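Local coordinates for protein transcriptional regulator, HTH_3 family (Vibrio cholerae, PDB 1Y9Q) that probably binds DNA through a helix-turn-helix domain to regulate transcription, and holds a zinc ion and D-methionine in a cupin domain, at residues 90-95 against 107-112; 114-119 against 163-168; 128-133 against 173-178. All blocks are in the same frame, centred on the assembly; numbering follows the deposited sequence.

Contact 1 of 3, residues 90-95 against 107-112; sequences MKIHTL and FEITLL. With MED (D-methionine), chain C.
Phe107 carries its CG anti to the carbonyl carbon and beside the backbone N (chi1 -49°), a turn that drops the ring from the sheet beside Thr94 and Ile92. Thr94 OG1 meets the ring at its edge, in plane, 3.4 Å from Phe107 CD1, while Ile92 CG2 approaches the same carbon obliquely at 3.6 Å. One ring face takes the terminal methyl of D-methionine: the ligand CE sits 3.4 Å above the plane, shifted toward the rim. Ile109 CD1 is modelled 3.6 Å from the ligand CE. Ile92 CD1 is placed 3.8 Å from the ligand sulfur SD. On selenomethionine Met90, the extended first two torsions carry the chain down the same face, and the bend at chi3 (-119°) lays CE against Leu111 CD2 and Ile109 CG2. The backbones beneath form an antiparallel hairpin. Lys91 with Thr110 and His93 with Glu108 are its hydrogen-bonded pairs, each joined by two N-H to O=C bonds; Lys91 N to Thr110 O measures 2.9 Å. The other sheet face, bearing Lys91, His93, Glu108 and Thr110, is more polar, and Lys91 NZ is hydrogen-bonded to Ser83 OG. Helix 53-63 packs against the pocket side through Ile53, which touches Met90 and Ile92, and Trp57, which touches Phe107. The hairpin at the margin of the cupin sheet thus presents hydrocarbon and aromatic surface to the ligand's thioether. Such chemistry suits a weakly polar sulfur and its methyl, and suggests that this end of D-methionine is probably held largely by shape and dispersion.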
# COMPACT_ATOMS: atom_id res chain seq x y z
N MSE A 90 -13.25 10.49 -4.10
CA MSE A 90 -12.06 11.16 -4.60
C MSE A 90 -12.38 11.71 -5.97
O MSE A 90 -12.82 10.98 -6.86
CB MSE A 90 -10.90 10.17 -4.68
CG MSE A 90 -9.62 10.76 -5.24
SE MSE A 90 -8.16 9.49 -5.25
CE MSE A 90 -6.94 10.42 -4.09
N LYS A 91 -12.18 13.01 -6.14
CA LYS A 91 -12.45 13.64 -7.42
C LYS A 91 -11.17 14.23 -7.99
O LYS A 91 -10.41 14.89 -7.28
CB LYS A 91 -13.52 14.71 -7.25
CG LYS A 91 -14.82 14.15 -6.68
CD LYS A 91 -15.97 15.13 -6.78
CE LYS A 91 -17.25 14.50 -6.23
NZ LYS A 91 -17.60 13.23 -6.92
N ILE A 92 -10.92 13.96 -9.27
CA ILE A 92 -9.72 14.44 -9.94
C ILE A 92 -9.99 15.58 -10.92
O ILE A 92 -10.80 15.42 -11.84
CB ILE A 92 -9.03 13.31 -10.74
CG1 ILE A 92 -8.92 12.04 -9.90
CG2 ILE A 92 -7.64 13.76 -11.20
CD1 ILE A 92 -8.14 12.21 -8.62
N HIS A 93 -9.33 16.71 -10.73
CA HIS A 93 -9.48 17.84 -11.64
C HIS A 93 -8.12 18.08 -12.29
O HIS A 93 -7.22 18.63 -11.65
CB HIS A 93 -9.92 19.10 -10.90
CG HIS A 93 -10.10 20.29 -11.79
ND1 HIS A 93 -10.09 21.59 -11.31
CD2 HIS A 93 -10.28 20.39 -13.12
CE1 HIS A 93 -10.25 22.43 -12.32
NE2 HIS A 93 -10.37 21.72 -13.43
N THR A 94 -7.97 17.65 -13.54
CA THR A 94 -6.69 17.83 -14.23
C THR A 94 -6.50 19.28 -14.66
O THR A 94 -7.23 19.78 -15.51
CB THR A 94 -6.59 16.91 -15.46
OG1 THR A 94 -6.74 15.54 -15.06
CG2 THR A 94 -5.23 17.08 -16.15
N LEU A 95 -5.53 19.95 -14.06
CA LEU A 95 -5.23 21.34 -14.40
C LEU A 95 -4.33 21.41 -15.63
O LEU A 95 -4.51 22.26 -16.50
CB LEU A 95 -4.53 22.04 -13.23
CG LEU A 95 -5.23 22.08 -11.86
CD1 LEU A 95 -4.37 22.85 -10.88
CD2 LEU A 95 -6.60 22.73 -12.00
N PHE A 107 -2.67 17.95 -11.08
CA PHE A 107 -4.05 17.71 -10.68
C PHE A 107 -4.45 18.46 -9.41
O PHE A 107 -3.61 18.84 -8.60
CB PHE A 107 -4.27 16.23 -10.38
CG PHE A 107 -3.75 15.31 -11.44
CD1 PHE A 107 -4.51 15.02 -12.56
CD2 PHE A 107 -2.50 14.72 -11.29
CE1 PHE A 107 -4.03 14.14 -13.53
CE2 PHE A 107 -2.01 13.84 -12.25
CZ PHE A 107 -2.78 13.55 -13.37
N GLU A 108 -5.76 18.65 -9.27
CA GLU A 108 -6.32 19.26 -8.07
C GLU A 108 -7.22 18.13 -7.58
O GLU A 108 -8.19 17.78 -8.25
CB GLU A 108 -7.14 20.51 -8.39
CG GLU A 108 -7.63 21.22 -7.14
CD GLU A 108 -8.11 22.63 -7.40
OE1 GLU A 108 -7.29 23.47 -7.84
OE2 GLU A 108 -9.31 22.90 -7.17
N ILE A 109 -6.89 17.56 -6.43
CA ILE A 109 -7.62 16.42 -5.88
C ILE A 109 -8.49 16.75 -4.67
O ILE A 109 -8.02 17.40 -3.73
CB ILE A 109 -6.65 15.31 -5.44
CG1 ILE A 109 -5.66 15.00 -6.56
CG2 ILE A 109 -7.43 14.07 -5.03
CD1 ILE A 109 -6.30 14.68 -7.88
N THR A 110 -9.73 16.29 -4.69
CA THR A 110 -10.65 16.50 -3.57
C THR A 110 -10.99 15.16 -2.93
O THR A 110 -11.55 14.27 -3.58
CB THR A 110 -11.96 17.17 -4.03
OG1 THR A 110 -11.67 18.44 -4.61
CG2 THR A 110 -12.90 17.36 -2.84
N LEU A 111 -10.63 15.02 -1.66
CA LEU A 111 -10.90 13.80 -0.92
C LEU A 111 -12.12 14.05 -0.04
O LEU A 111 -12.23 15.09 0.60
CB LEU A 111 -9.69 13.44 -0.05
CG LEU A 111 -8.42 13.02 -0.78
CD1 LEU A 111 -7.29 12.82 0.22
CD2 LEU A 111 -8.69 11.73 -1.54
N LEU A 112 -13.04 13.08 -0.02
CA LEU A 112 -14.26 13.22 0.78
C LEU A 112 -14.44 12.07 1.76
O LEU A 112 -13.80 11.02 1.64
CB LEU A 112 -15.47 13.28 -0.15
CG LEU A 112 -15.51 14.39 -1.19
CD1 LEU A 112 -16.71 14.19 -2.10
CD2 LEU A 112 -15.56 15.75 -0.51
N MED C . -0.33 10.30 -7.83
CA MED C . -1.74 9.83 -7.89
C MED C . -1.92 8.53 -7.09
O MED C . -0.99 7.98 -6.49
CB MED C . -2.66 10.96 -7.36
CG MED C . -4.17 10.75 -7.33
SD MED C . -4.69 10.69 -9.07
CE MED C . -4.31 12.28 -9.65
OXT MED C . -3.04 8.01 -7.04

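Contact 2 of 3, residues 114-119 against 163-168; sequences HHQQMS and GYAAVT. With ZN (zinc ion), chain B; MED (D-methionine), chain C.
Gln117 and Tyr164 form the hydrogen-bonded pair at the middle of two antiparallel strands. Gln117 N donates to Tyr164 O at 2.6 Å, almost straight at 176°, and Tyr164 N returns a bond to Gln117 O; a third backbone bond runs from Ala166 N to His115 O. Among side chains, the bend of Gln117 at chi2 (69°) folds its amide back along its own strand, where OE1 accepts a bond from His115 NE2 at 2.8 Å in the imidazole plane. Apolar contact is lighter: Gln116 CG rests on Ala165 CB at 3.7 Å, and selenomethionine Met118 lays its SE over Gly163 CA. Across the dimer, His114, Gln116 and Met118 each meet the same residue of the second subunit. Metal and ligand bonds gather around Tyr164 and Ser119. Tyr164 OH binds the zinc ion at 2.2 Å, with the metal in the plane of the phenol ring, and Ser119 OG donates to the D-methionine carboxylate O at 2.7 Å, an oxygen that also ligates zinc. His122, Glu128 and His162 supply the remaining protein ligands, completing a metal site inside a beta barrel that is characteristic of the cupin fold.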
# COMPACT_ATOMS: atom_id res chain seq x y z
N HIS A 114 -13.39 11.50 4.66
CA HIS A 114 -12.10 11.07 5.18
C HIS A 114 -11.52 9.86 4.45
O HIS A 114 -10.91 8.98 5.05
CB HIS A 114 -12.17 10.82 6.70
CG HIS A 114 -13.10 9.72 7.11
ND1 HIS A 114 -12.80 8.39 6.95
CD2 HIS A 114 -14.30 9.76 7.74
CE1 HIS A 114 -13.77 7.65 7.45
NE2 HIS A 114 -14.70 8.46 7.94
N HIS A 115 -11.72 9.83 3.14
CA HIS A 115 -11.23 8.75 2.30
C HIS A 115 -9.71 8.60 2.40
O HIS A 115 -8.98 9.59 2.55
CB HIS A 115 -11.61 8.99 0.84
CG HIS A 115 -11.06 7.97 -0.11
ND1 HIS A 115 -11.51 6.67 -0.15
CD2 HIS A 115 -10.06 8.05 -1.02
CE1 HIS A 115 -10.82 5.99 -1.06
NE2 HIS A 115 -9.93 6.81 -1.59
N GLN A 116 -9.23 7.36 2.32
CA GLN A 116 -7.81 7.08 2.35
C GLN A 116 -7.46 6.39 1.04
O GLN A 116 -8.10 5.41 0.66
CB GLN A 116 -7.44 6.18 3.53
CG GLN A 116 -5.94 6.00 3.70
CD GLN A 116 -5.57 5.24 4.95
OE1 GLN A 116 -6.05 5.55 6.04
NE2 GLN A 116 -4.70 4.25 4.80
N GLN A 117 -6.45 6.91 0.35
CA GLN A 117 -6.03 6.38 -0.94
C GLN A 117 -4.60 5.86 -0.91
O GLN A 117 -3.66 6.64 -0.81
CB GLN A 117 -6.15 7.50 -1.98
CG GLN A 117 -5.83 7.11 -3.41
CD GLN A 117 -6.87 6.19 -4.00
OE1 GLN A 117 -8.03 6.19 -3.60
NE2 GLN A 117 -6.45 5.39 -4.98
N MSE A 118 -4.43 4.54 -0.96
CA MSE A 118 -3.09 3.96 -0.99
C MSE A 118 -2.73 3.71 -2.45
O MSE A 118 -3.58 3.33 -3.25
CB MSE A 118 -3.03 2.65 -0.21
CG MSE A 118 -3.34 2.80 1.27
SE MSE A 118 -2.31 4.20 2.11
CE MSE A 118 -0.57 3.38 1.95
N SER A 119 -1.46 3.91 -2.79
CA SER A 119 -0.99 3.72 -4.16
C SER A 119 0.20 2.79 -4.26
O SER A 119 0.98 2.66 -3.31
CB SER A 119 -0.57 5.06 -4.77
OG SER A 119 -1.64 5.97 -4.82
N GLY A 163 0.60 7.04 -0.21
CA GLY A 163 -0.84 7.20 -0.08
C GLY A 163 -1.25 8.58 0.37
O GLY A 163 -0.41 9.39 0.75
N TYR A 164 -2.55 8.84 0.32
CA TYR A 164 -3.11 10.13 0.72
C TYR A 164 -4.36 9.87 1.54
O TYR A 164 -5.12 8.96 1.24
CB TYR A 164 -3.50 10.94 -0.52
CG TYR A 164 -2.55 10.77 -1.68
CD1 TYR A 164 -2.60 9.63 -2.48
CD2 TYR A 164 -1.59 11.73 -1.96
CE1 TYR A 164 -1.72 9.45 -3.54
CE2 TYR A 164 -0.70 11.57 -3.02
CZ TYR A 164 -0.77 10.43 -3.80
OH TYR A 164 0.12 10.26 -4.83
N ALA A 165 -4.58 10.69 2.56
CA ALA A 165 -5.76 10.53 3.40
C ALA A 165 -6.26 11.86 3.93
O ALA A 165 -5.48 12.71 4.37
CB ALA A 165 -5.45 9.59 4.56
N ALA A 166 -7.57 12.05 3.86
CA ALA A 166 -8.18 13.27 4.37
C ALA A 166 -8.42 13.01 5.86
O ALA A 166 -9.02 12.00 6.22
CB ALA A 166 -9.50 13.53 3.67
N VAL A 167 -7.92 13.90 6.72
CA VAL A 167 -8.11 13.73 8.15
C VAL A 167 -9.42 14.41 8.52
O VAL A 167 -10.19 13.90 9.34
CB VAL A 167 -6.94 14.33 8.95
CG1 VAL A 167 -7.08 13.95 10.42
CG2 VAL A 167 -5.62 13.81 8.40
N THR A 168 -9.67 15.58 7.92
CA THR A 168 -10.94 16.26 8.13
C THR A 168 -11.81 15.54 7.12
O THR A 168 -11.29 14.90 6.21
CB THR A 168 -10.84 17.76 7.78
OG1 THR A 168 -10.13 17.93 6.54
CG2 THR A 168 -10.12 18.52 8.88
ZN ZN B . 0.83 8.98 -6.47
N MED C . -0.33 10.30 -7.83
CA MED C . -1.74 9.83 -7.89
C MED C . -1.92 8.53 -7.09
O MED C . -0.99 7.98 -6.49
CB MED C . -2.66 10.96 -7.36
CG MED C . -4.17 10.75 -7.33
SD MED C . -4.69 10.69 -9.07
CE MED C . -4.31 12.28 -9.65
OXT MED C . -3.04 8.01 -7.04

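Contact 3 of 3, residues 128-133 against 173-178; sequences EYIHVL and FQNIVA. With ZN (zinc ion), chain B; MED (D-methionine), chain C.
The zinc site of the cupin barrel draws one of its protein ligands, Glu128, from strand 127-134, where that strand pairs with the last strand of the chain, 171-178. Glu128 OE2 binds the metal at 2.0 Å. Its chain, extended beyond CG (chi2 -173°), runs alongside Val177, with CG 4.1 Å from Val177 CG2, and reaches inward to the ion. The same carboxylate oxygen OE2 lies 3.1 Å from the amino N of D-methionine, itself also bound to the zinc. Beside it, the Asn175 side chain crosses that of Glu128 obliquely and borders the ligand near its CB. Both strands belong to one antiparallel sheet of the barrel, with strand 104-111 on the far side of 171-178 and strand 153-157 on the far side of 127-134. Tyr129 with Ile176 and His131 with Gln174 are the hydrogen-bonded pairs; Gln174 N to His131 O is 2.8 Å. Alternation then splits the side chains: Glu128, Ile130, Val132, Phe173, Asn175 and Val177 face the interior, while Tyr129, His131, Gln174 and Ile176 take the other face, where Tyr129 CB packs 3.7 Å from Ile176 CB. On the interior face, Ile130 CD1 comes obliquely to the Phe173 ring, 3.7 Å from CE1. The ring is placed by a first torsion (chi1 64°) that sets CG between the backbone N and the carbonyl carbon. Met137 of strand 137-141 touches Ile130, Val132 and Phe173 from the opposing sheet.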
# COMPACT_ATOMS: atom_id res chain seq x y z
N GLU A 128 6.60 13.42 -6.63
CA GLU A 128 5.33 14.11 -6.41
C GLU A 128 5.47 15.29 -5.47
O GLU A 128 6.26 15.25 -4.52
CB GLU A 128 4.27 13.17 -5.85
CG GLU A 128 3.67 12.24 -6.88
CD GLU A 128 2.50 11.44 -6.32
OE1 GLU A 128 1.62 12.05 -5.68
OE2 GLU A 128 2.46 10.22 -6.55
N TYR A 129 4.69 16.33 -5.74
CA TYR A 129 4.62 17.53 -4.93
C TYR A 129 3.17 17.61 -4.43
O TYR A 129 2.24 17.30 -5.18
CB TYR A 129 4.89 18.79 -5.76
CG TYR A 129 6.33 18.96 -6.18
CD1 TYR A 129 7.15 19.88 -5.52
CD2 TYR A 129 6.86 18.24 -7.24
CE1 TYR A 129 8.47 20.06 -5.91
CE2 TYR A 129 8.18 18.41 -7.64
CZ TYR A 129 8.98 19.33 -6.97
OH TYR A 129 10.29 19.53 -7.36
N ILE A 130 3.00 18.04 -3.19
CA ILE A 130 1.68 18.17 -2.59
C ILE A 130 1.54 19.54 -1.94
O ILE A 130 2.45 20.00 -1.25
CB ILE A 130 1.46 17.11 -1.47
CG1 ILE A 130 1.62 15.69 -2.03
CG2 ILE A 130 0.08 17.28 -0.85
CD1 ILE A 130 0.52 15.25 -2.96
N HIS A 131 0.41 20.20 -2.17
CA HIS A 131 0.13 21.50 -1.58
C HIS A 131 -1.33 21.46 -1.15
O HIS A 131 -2.24 21.35 -1.98
CB HIS A 131 0.34 22.63 -2.60
CG HIS A 131 0.31 24.00 -2.00
ND1 HIS A 131 0.19 25.14 -2.76
CD2 HIS A 131 0.36 24.41 -0.71
CE1 HIS A 131 0.17 26.20 -1.97
NE2 HIS A 131 0.27 25.78 -0.72
N VAL A 132 -1.56 21.53 0.16
CA VAL A 132 -2.91 21.47 0.70
C VAL A 132 -3.67 22.79 0.51
O VAL A 132 -3.26 23.83 1.02
CB VAL A 132 -2.90 21.10 2.20
CG1 VAL A 132 -4.32 20.88 2.69
CG2 VAL A 132 -2.07 19.84 2.41
N LEU A 133 -4.77 22.72 -0.22
CA LEU A 133 -5.58 23.91 -0.47
C LEU A 133 -6.66 24.09 0.60
O LEU A 133 -7.01 25.22 0.95
CB LEU A 133 -6.25 23.81 -1.84
CG LEU A 133 -5.31 23.62 -3.04
CD1 LEU A 133 -6.12 23.52 -4.32
CD2 LEU A 133 -4.33 24.79 -3.12
N PHE A 173 -6.21 19.21 -2.37
CA PHE A 173 -4.79 19.49 -2.52
C PHE A 173 -4.33 19.44 -3.97
O PHE A 173 -4.93 18.75 -4.79
CB PHE A 173 -3.96 18.50 -1.68
CG PHE A 173 -4.08 17.06 -2.13
CD1 PHE A 173 -3.09 16.48 -2.92
CD2 PHE A 173 -5.15 16.27 -1.71
CE1 PHE A 173 -3.17 15.13 -3.29
CE2 PHE A 173 -5.24 14.93 -2.08
CZ PHE A 173 -4.24 14.36 -2.87
N GLN A 174 -3.29 20.20 -4.28
CA GLN A 174 -2.75 20.20 -5.62
C GLN A 174 -1.70 19.10 -5.64
O GLN A 174 -0.91 18.98 -4.70
CB GLN A 174 -2.07 21.53 -5.96
CG GLN A 174 -1.49 21.51 -7.38
CD GLN A 174 -0.57 22.67 -7.66
OE1 GLN A 174 0.49 22.79 -7.04
NE2 GLN A 174 -0.96 23.53 -8.59
N ASN A 175 -1.68 18.31 -6.70
CA ASN A 175 -0.71 17.24 -6.82
C ASN A 175 0.04 17.40 -8.14
O ASN A 175 -0.56 17.33 -9.21
CB ASN A 175 -1.42 15.88 -6.76
CG ASN A 175 -0.45 14.70 -6.83
OD1 ASN A 175 0.66 14.75 -6.31
ND2 ASN A 175 -0.90 13.63 -7.47
N ILE A 176 1.35 17.63 -8.05
CA ILE A 176 2.18 17.75 -9.25
C ILE A 176 2.94 16.43 -9.36
O ILE A 176 3.63 16.03 -8.42
CB ILE A 176 3.22 18.89 -9.11
CG1 ILE A 176 2.52 20.24 -9.07
CG2 ILE A 176 4.22 18.82 -10.26
CD1 ILE A 176 3.45 21.38 -8.70
N VAL A 177 2.80 15.75 -10.50
CA VAL A 177 3.51 14.48 -10.70
C VAL A 177 4.58 14.74 -11.77
O VAL A 177 4.25 15.02 -12.93
CB VAL A 177 2.56 13.37 -11.17
CG1 VAL A 177 3.32 12.07 -11.37
CG2 VAL A 177 1.45 13.18 -10.15
N ALA A 178 5.84 14.66 -11.37
CA ALA A 178 6.95 14.92 -12.28
C ALA A 178 7.66 13.64 -12.70
O ALA A 178 8.21 12.91 -11.86
CB ALA A 178 7.94 15.88 -11.63
ZN ZN B . 0.83 8.98 -6.47
N MED C . -0.33 10.30 -7.83
CA MED C . -1.74 9.83 -7.89
C MED C . -1.92 8.53 -7.09
O MED C . -0.99 7.98 -6.49
CB MED C . -2.66 10.96 -7.36
CG MED C . -4.17 10.75 -7.33
SD MED C . -4.69 10.69 -9.07
CE MED C . -4.31 12.28 -9.65
OXT MED C . -3.04 8.01 -7.04

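One bound D-methionine illustrates how a cupin barrel divides the labour of recognition among its strands. Contacts 1 and 3 are neighbours in a single sheet, their centres about 10 Å apart, joined where Ile109 N lies 2.8 Å from Phe173 O, a probable hydrogen bond. Contact 2 belongs to the facing sheet: Leu111 CB of contact 1 meets Ala166 CB at 3.7 Å, and Tyr164 CD2 packs 3.8 Å from Phe173 CZ of contact 3. Contact 1 lines part of the pocket around the ligand's thioether end. At its other end, contacts 2 and 3 supply Tyr164 and Glu128 to the same zinc ion, which D-methionine chelates through its amino nitrogen and a carboxylate oxygen.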